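Local coordinates for protein 2-hydroxyethylphosphonate dioxygenase (Streptomyces viridochromogenes, PDB 4YAR) that uses non-heme iron and dioxygen to cleave 2-hydroxyethylphosphonate into hydroxymethylphosphonate and formate during biosynthesis of the antibiotic bialaphos, at residues G227-A231 against G232-D236; A51-A55 against L56-P60; Y358-E362 against G363-L367. The protein carries 1 engineered substitution. One frame throughout, in Å; residues are numbered along the deposited sequence.

Three turning points of one chain illustrate how a fold begins, ends and redirects its regular elements. Interaction 2 comes first in sequence and closes helix 49-55 within the first cro/C1-type helix-turn-helix region. Interaction 1 follows, opening helix 231-241, part of the second such region, and interaction 3 comes last, where strand 355-362 passes into strand 365-371. No two of them touch: the centres of interactions 1 and 2 lie about 41 Å apart, and that of interaction 3 is about 47 Å from either. Each lies in a separate part of the chain, with helix ends in the two helix-turn-helix regions and a strand turn in the beta-rich part.

Interaction 1: G227-A231 against G232-D236; sequences GKVSA and GSVLD
S230 and S233 exchange hydrogen bonds at the start of helix 231-241, each side chain serving the other's backbone, and so provide a compact example of the capping box. The OG of S230, the N-cap residue, accepts from the backbone N of S233 at 3.1 Å, with an N-H...O angle of 156°. In return, S233 OG takes the backbone N of S230 at 3.0 Å, along a more bent path of 132°. Both hydroxyls reach these positions by the same rotation, with OG held between the backbone N and the carbonyl carbon, which folds each oxygen back over its own main chain.

Backbone bonds form the second group. V234 N donates to S230 O at 3.0 Å, and L235 N donates to A231 O at 2.9 Å. These are the first i to i+4 links of the helix, and they take up the carbonyls of the cap residue and of the residue after it.

One apolar pair spans the box: V229, just before the cap, and V234, four residues after it, form a hydrophobic staple. V229 CG1 meets V234 CG2 at 3.5 Å, the two branched side chains meeting at a slant. V234 turns CG2 back beside its own N, where the methyl also lies 3.4 Å from S230 O. V229 itself is the centre of an inverse gamma turn that leads the chain into the cap. Beyond the contact, L235 packs on L260 and L264 of helix 257-265.

The chemistry implies a helix start fixed by reciprocal serine bonds: the hydroxyl of S230 satisfies an amide of the first turn, S233 returns a bond to the amide of the cap residue, and the valine pair brings the preceding loop against that turn.

Interaction 2: A51-A55 against L56-P60; sequences ALAEA and LSVEP
A53 O receives V58 N at 3.0 Å where helix 49-55 comes to an end, the wider-spanning of two backbone bonds, reaching five residues along the chain. The inner one runs from S57 N to E54 O at 3.1 Å; its donor stands above the carbonyl plane, well removed from a lone-pair direction. L56 N still bonds to L52 O in helical fashion, with a weak second link to A53 O. Side chains close in around this backbone core. The CB of A53 touches V58 O at 3.3 Å and has the ring carbon CG of P60 at 4.0 Å, so the returning chain lies alongside the helix. A water donates to A55 O and also bonds S57 OG, bridging the two residues.

Farther out, L56 packs on L8 and Y17, V58 on W11 and L63, and R15 NE bonds to L56 O, tying the helix end to helix 5-15. S57 adopts positive phi (47°) as the C-prime residue, which turns the chain back; the paired bonds, V58 N to A53 O around S57 N to E54 O, make this a Schellman motif, here closing a helix of the first cro/C1-type helix-turn-helix region.

Interaction 3: Y358-E362 against G363-L367; sequences YVVTE and GRLTL
V360 and L365 meet across the bend between two strands, and their methyl contact is the inner, buried part of a turn with no hydrogen bond between its two arms. V360 CG1 lies 4.1 Å from L365 CD1, the two side chains meeting at an angle instead of running alongside one another. The same V360 methyl approaches G363 O at 3.7 Å, having been carried inward by a chi1 of 179° that sets CG1 anti to the backbone N. From the other arm, L365 brings its CG to 4.0 Å from E362 O, and CD1 stands at 4.1 Å from that oxygen, so the leucine branch lies close to the E362 carbonyl oxygen on the inner side of the bend.

The outer side is loose by comparison. E362 is exposed; its CB points away from the following segment and its side chain is extended, though CG stays 3.4 Å from G363 N. G363 carries the change of direction with a positive phi of 96°, a region readily open to a residue without a side chain. The CB of R364 also points away, and its NH2 makes a long, weak ion pair with OE1 of E381.

Just before the bend, T361 and E362 both face T401 in a classic beta bulge against strand 400-407. Strand 355-362 belongs to the large antiparallel sheet, between strands 385-388 and 400-407, whereas 365-371 enters a three-stranded sheet between 374-380 and 394-397. Their inner side chains mark that passage: V360 rests on L380 of strand 374-380, and L365 on W396 of strand 394-397.

Interaction 1: G227-A231 against G232-D236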
loop_
_atom_site.group_PDB
_atom_site.type_symbol
_atom_site.label_atom_id
_atom_site.label_comp_id
_atom_site.label_asym_id
_atom_site.label_seq_id
_atom_site.Cartn_x
_atom_site.Cartn_y
_atom_site.Cartn_z
ATOM N N GLY A 227 3.705 10.237 23.601
ATOM C CA GLY A 227 2.636 9.933 24.548
ATOM C C GLY A 227 1.497 9.390 23.732
ATOM O O GLY A 227 1.717 8.826 22.663
ATOM N N LYS A 228 0.272 9.566 24.194
ATOM C CA LYS A 228 -0.827 9.155 23.331
ATOM C C LYS A 228 -1.260 10.369 22.529
ATOM O O LYS A 228 -1.374 11.487 23.071
ATOM C CB LYS A 228 -1.983 8.471 24.065
ATOM C CG LYS A 228 -2.494 9.148 25.336
ATOM C CD LYS A 228 -3.776 8.450 25.843
ATOM C CE LYS A 228 -5.078 9.156 25.418
ATOM N NZ LYS A 228 -5.194 10.533 25.997
ATOM N N VAL A 229 -1.422 10.121 21.234
ATOM C CA VAL A 229 -1.805 11.127 20.245
ATOM C C VAL A 229 -3.310 11.143 20.277
ATOM O O VAL A 229 -3.925 10.373 19.551
ATOM C CB VAL A 229 -1.328 10.700 18.864
ATOM C CG1 VAL A 229 -1.791 11.670 17.795
ATOM C CG2 VAL A 229 0.186 10.576 18.850
ATOM N N SER A 230 -3.887 11.961 21.161
ATOM C CA SER A 230 -5.300 11.945 21.461
ATOM C C SER A 230 -6.096 12.987 20.719
ATOM O O SER A 230 -5.530 13.835 20.028
ATOM C CB SER A 230 -5.457 12.201 22.937
ATOM O OG SER A 230 -4.908 13.460 23.256
ATOM N N ALA A 231 -7.413 12.978 20.890
ATOM C CA ALA A 231 -8.222 13.989 20.244
ATOM C C ALA A 231 -7.732 15.335 20.781
ATOM O O ALA A 231 -7.641 16.291 20.038
ATOM C CB ALA A 231 -9.714 13.771 20.483
ATOM N N GLY A 232 -7.453 15.425 22.064
ATOM C CA GLY A 232 -7.058 16.725 22.625
ATOM C C GLY A 232 -5.745 17.241 22.164
ATOM O O GLY A 232 -5.587 18.459 21.943
ATOM N N SER A 233 -4.769 16.347 22.051
ATOM C CA SER A 233 -3.387 16.785 21.707
ATOM C C SER A 233 -3.405 17.222 20.280
ATOM O O SER A 233 -2.806 18.251 19.952
ATOM C CB SER A 233 -2.316 15.715 21.915
ATOM O OG SER A 233 -2.501 14.611 21.072
ATOM N N VAL A 234 -4.056 16.430 19.410
ATOM C CA VAL A 234 -4.224 16.839 18.034
ATOM C C VAL A 234 -5.026 18.163 17.905
ATOM O O VAL A 234 -4.613 19.090 17.169
ATOM C CB VAL A 234 -4.783 15.699 17.143
ATOM C CG1 VAL A 234 -4.904 16.184 15.693
ATOM C CG2 VAL A 234 -3.876 14.473 17.181
ATOM N N LEU A 235 -6.164 18.283 18.586
ATOM C CA LEU A 235 -6.964 19.481 18.461
ATOM C C LEU A 235 -6.129 20.710 18.869
ATOM O O LEU A 235 -6.189 21.759 18.253
ATOM C CB LEU A 235 -8.220 19.398 19.350
ATOM C CG LEU A 235 -9.037 20.670 19.380
ATOM C CD1 LEU A 235 -9.590 21.104 18.038
ATOM C CD2 LEU A 235 -10.209 20.640 20.382
ATOM N N ASP A 236 -5.311 20.581 19.882
ATOM C CA ASP A 236 -4.556 21.755 20.351
ATOM C C ASP A 236 -3.514 22.198 19.316
ATOM O O ASP A 236 -3.222 23.372 19.200
ATOM C CB ASP A 236 -3.821 21.450 21.651
ATOM C CG ASP A 236 -4.713 21.496 22.852
ATOM O OD1 ASP A 236 -5.746 22.109 22.827
ATOM O OD2 ASP A 236 -4.335 20.875 23.848
#

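Interaction 2: A51-A55 against L56-P60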
loop_
_atom_site.group_PDB
_atom_site.type_symbol
_atom_site.label_atom_id
_atom_site.label_comp_id
_atom_site.label_asym_id
_atom_site.label_seq_id
_atom_site.Cartn_x
_atom_site.Cartn_y
_atom_site.Cartn_z
ATOM N N ALA A 51 16.366 23.123 -20.218
ATOM C CA ALA A 51 16.140 24.566 -20.388
ATOM C C ALA A 51 14.808 25.015 -19.712
ATOM O O ALA A 51 14.728 26.133 -19.135
ATOM C CB ALA A 51 16.138 24.942 -21.859
ATOM N N LEU A 52 13.790 24.150 -19.805
ATOM C CA LEU A 52 12.473 24.420 -19.197
ATOM C C LEU A 52 12.617 24.419 -17.676
ATOM O O LEU A 52 12.061 25.261 -16.993
ATOM C CB LEU A 52 11.442 23.390 -19.633
ATOM C CG LEU A 52 10.696 23.609 -20.938
ATOM C CD1 LEU A 52 9.881 22.363 -21.333
ATOM C CD2 LEU A 52 9.837 24.879 -20.893
ATOM N N ALA A 53 13.415 23.494 -17.164
ATOM C CA ALA A 53 13.658 23.386 -15.733
ATOM C C ALA A 53 14.310 24.633 -15.219
ATOM O O ALA A 53 13.889 25.217 -14.211
ATOM C CB ALA A 53 14.534 22.174 -15.438
ATOM N N GLU A 54 15.337 25.081 -15.930
ATOM C CA GLU A 54 16.058 26.255 -15.486
ATOM C C GLU A 54 15.090 27.451 -15.500
ATOM O O GLU A 54 15.000 28.187 -14.525
ATOM C CB GLU A 54 17.293 26.492 -16.354
ATOM C CG GLU A 54 18.281 27.490 -15.756
ATOM C CD GLU A 54 17.773 28.931 -15.784
ATOM O OE1 GLU A 54 17.308 29.400 -16.854
ATOM O OE2 GLU A 54 17.842 29.601 -14.726
ATOM N N ALA A 55 14.326 27.592 -16.580
ATOM C CA ALA A 55 13.398 28.733 -16.731
ATOM C C ALA A 55 12.303 28.811 -15.630
ATOM O O ALA A 55 11.885 29.902 -15.232
ATOM C CB ALA A 55 12.770 28.714 -18.123
ATOM N N LEU A 56 11.865 27.641 -15.168
ATOM C CA LEU A 56 10.770 27.503 -14.200
ATOM C C LEU A 56 11.292 27.324 -12.777
ATOM O O LEU A 56 10.538 27.100 -11.827
ATOM C CB LEU A 56 9.921 26.312 -14.611
ATOM C CG LEU A 56 9.130 26.508 -15.903
ATOM C CD1 LEU A 56 8.423 25.248 -16.376
ATOM C CD2 LEU A 56 8.110 27.634 -15.714
ATOM N N SER A 57 12.591 27.481 -12.623
ATOM C CA SER A 57 13.292 27.252 -11.357
ATOM C C SER A 57 12.948 25.953 -10.620
ATOM O O SER A 57 12.723 25.973 -9.392
ATOM C CB SER A 57 13.142 28.458 -10.439
ATOM O OG SER A 57 13.277 29.670 -11.177
ATOM N N VAL A 58 12.913 24.843 -11.366
ATOM C CA VAL A 58 12.720 23.497 -10.800
ATOM C C VAL A 58 13.813 22.525 -11.225
ATOM O O VAL A 58 14.596 22.784 -12.146
ATOM C CB VAL A 58 11.330 22.862 -11.120
ATOM C CG1 VAL A 58 10.209 23.713 -10.529
ATOM C CG2 VAL A 58 11.113 22.606 -12.618
ATOM N N GLU A 59 13.852 21.407 -10.518
ATOM C CA GLU A 59 14.727 20.311 -10.871
ATOM C C GLU A 59 14.105 19.557 -12.032
ATOM O O GLU A 59 12.898 19.372 -12.065
ATOM C CB GLU A 59 14.922 19.392 -9.660
ATOM C CG GLU A 59 15.628 20.082 -8.492
ATOM C CD GLU A 59 17.041 20.558 -8.848
ATOM O OE1 GLU A 59 17.879 19.724 -9.251
ATOM O OE2 GLU A 59 17.314 21.774 -8.733
ATOM N N PRO A 60 14.921 19.097 -12.993
ATOM C CA PRO A 60 14.380 18.420 -14.152
ATOM C C PRO A 60 13.373 17.296 -13.841
ATOM O O PRO A 60 12.399 17.110 -14.601
ATOM C CB PRO A 60 15.632 17.894 -14.853
ATOM C CG PRO A 60 16.669 18.911 -14.540
ATOM C CD PRO A 60 16.380 19.303 -13.113
HETATM O O HOH W 1 11.077 30.503 -12.608
#

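Interaction 3: Y358-E362 against G363-L367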
loop_
_atom_site.group_PDB
_atom_site.type_symbol
_atom_site.label_atom_id
_atom_site.label_comp_id
_atom_site.label_asym_id
_atom_site.label_seq_id
_atom_site.Cartn_x
_atom_site.Cartn_y
_atom_site.Cartn_z
ATOM N N TYR A 358 -1.341 -10.889 -8.110
ATOM C CA TYR A 358 -1.899 -12.209 -8.007
ATOM C C TYR A 358 -0.827 -13.276 -8.197
ATOM O O TYR A 358 0.042 -13.119 -9.068
ATOM C CB TYR A 358 -2.940 -12.486 -9.135
ATOM C CG TYR A 358 -4.262 -11.759 -9.048
ATOM C CD1 TYR A 358 -5.274 -12.194 -8.221
ATOM C CD2 TYR A 358 -4.476 -10.621 -9.783
ATOM C CE1 TYR A 358 -6.478 -11.569 -8.188
ATOM C CE2 TYR A 358 -5.674 -9.962 -9.755
ATOM C CZ TYR A 358 -6.695 -10.436 -8.945
ATOM O OH TYR A 358 -7.910 -9.796 -8.883
ATOM N N VAL A 359 -0.936 -14.372 -7.469
ATOM C CA VAL A 359 -0.119 -15.592 -7.735
ATOM C C VAL A 359 -0.930 -16.852 -7.746
ATOM O O VAL A 359 -1.780 -17.124 -6.822
ATOM C CB VAL A 359 1.107 -15.711 -6.806
ATOM C CG1 VAL A 359 0.683 -15.837 -5.360
ATOM C CG2 VAL A 359 2.012 -16.896 -7.236
ATOM N N VAL A 360 -0.749 -17.618 -8.811
ATOM C CA VAL A 360 -1.496 -18.848 -9.020
ATOM C C VAL A 360 -0.852 -19.958 -8.174
ATOM O O VAL A 360 0.354 -20.141 -8.210
ATOM C CB VAL A 360 -1.471 -19.311 -10.503
ATOM C CG1 VAL A 360 -2.225 -20.594 -10.647
ATOM C CG2 VAL A 360 -2.050 -18.287 -11.432
ATOM N N THR A 361 -1.665 -20.666 -7.429
ATOM C CA THR A 361 -1.215 -21.788 -6.603
ATOM C C THR A 361 -1.724 -23.138 -7.057
ATOM O O THR A 361 -1.099 -24.147 -6.719
ATOM C CB THR A 361 -1.565 -21.642 -5.161
ATOM O OG1 THR A 361 -2.976 -21.576 -5.002
ATOM C CG2 THR A 361 -0.926 -20.360 -4.561
ATOM N N GLU A 362 -2.693 -23.165 -7.936
ATOM C CA GLU A 362 -3.193 -24.410 -8.509
ATOM C C GLU A 362 -3.905 -24.147 -9.801
ATOM O O GLU A 362 -4.723 -23.237 -9.899
ATOM C CB GLU A 362 -4.173 -25.076 -7.581
ATOM C CG GLU A 362 -4.348 -26.564 -7.835
ATOM C CD GLU A 362 -5.524 -27.076 -7.042
ATOM O OE1 GLU A 362 -5.323 -27.359 -5.836
ATOM O OE2 GLU A 362 -6.632 -27.143 -7.610
ATOM N N GLY A 363 -3.651 -25.011 -10.792
ATOM C CA GLY A 363 -4.419 -24.985 -12.028
ATOM C C GLY A 363 -3.753 -24.187 -13.123
ATOM O O GLY A 363 -2.743 -23.437 -12.926
ATOM N N ARG A 364 -4.293 -24.319 -14.319
ATOM C CA ARG A 364 -3.828 -23.487 -15.448
ATOM C C ARG A 364 -4.998 -22.526 -15.591
ATOM O O ARG A 364 -6.083 -22.933 -16.070
ATOM C CB ARG A 364 -3.595 -24.265 -16.768
ATOM C CG ARG A 364 -3.172 -23.342 -17.904
ATOM C CD ARG A 364 -2.777 -24.005 -19.217
ATOM N NE ARG A 364 -1.538 -24.764 -19.135
ATOM C CZ ARG A 364 -1.431 -26.092 -19.244
ATOM N NH1 ARG A 364 -2.501 -26.863 -19.438
ATOM N NH2 ARG A 364 -0.226 -26.656 -19.181
ATOM N N LEU A 365 -4.787 -21.305 -15.096
ATOM C CA LEU A 365 -5.795 -20.245 -15.059
ATOM C C LEU A 365 -5.578 -19.202 -16.150
ATOM O O LEU A 365 -4.436 -18.940 -16.608
ATOM C CB LEU A 365 -5.833 -19.556 -13.682
ATOM C CG LEU A 365 -6.123 -20.417 -12.421
ATOM C CD1 LEU A 365 -6.215 -19.573 -11.127
ATOM C CD2 LEU A 365 -7.403 -21.217 -12.631
ATOM N N THR A 366 -6.703 -18.624 -16.562
ATOM C CA THR A 366 -6.699 -17.584 -17.532
ATOM C C THR A 366 -7.141 -16.252 -16.926
ATOM O O THR A 366 -8.180 -16.163 -16.308
ATOM C CB THR A 366 -7.524 -17.953 -18.795
ATOM O OG1 THR A 366 -6.865 -19.022 -19.477
ATOM C CG2 THR A 366 -7.562 -16.773 -19.712
ATOM N N LEU A 367 -6.270 -15.278 -17.043
ATOM C CA LEU A 367 -6.560 -13.899 -16.605
ATOM C C LEU A 367 -6.952 -13.120 -17.860
ATOM O O LEU A 367 -6.159 -13.032 -18.775
ATOM C CB LEU A 367 -5.385 -13.261 -15.890
ATOM C CG LEU A 367 -5.455 -11.724 -15.618
ATOM C CD1 LEU A 367 -6.495 -11.373 -14.592
ATOM C CD2 LEU A 367 -4.102 -11.238 -15.098
#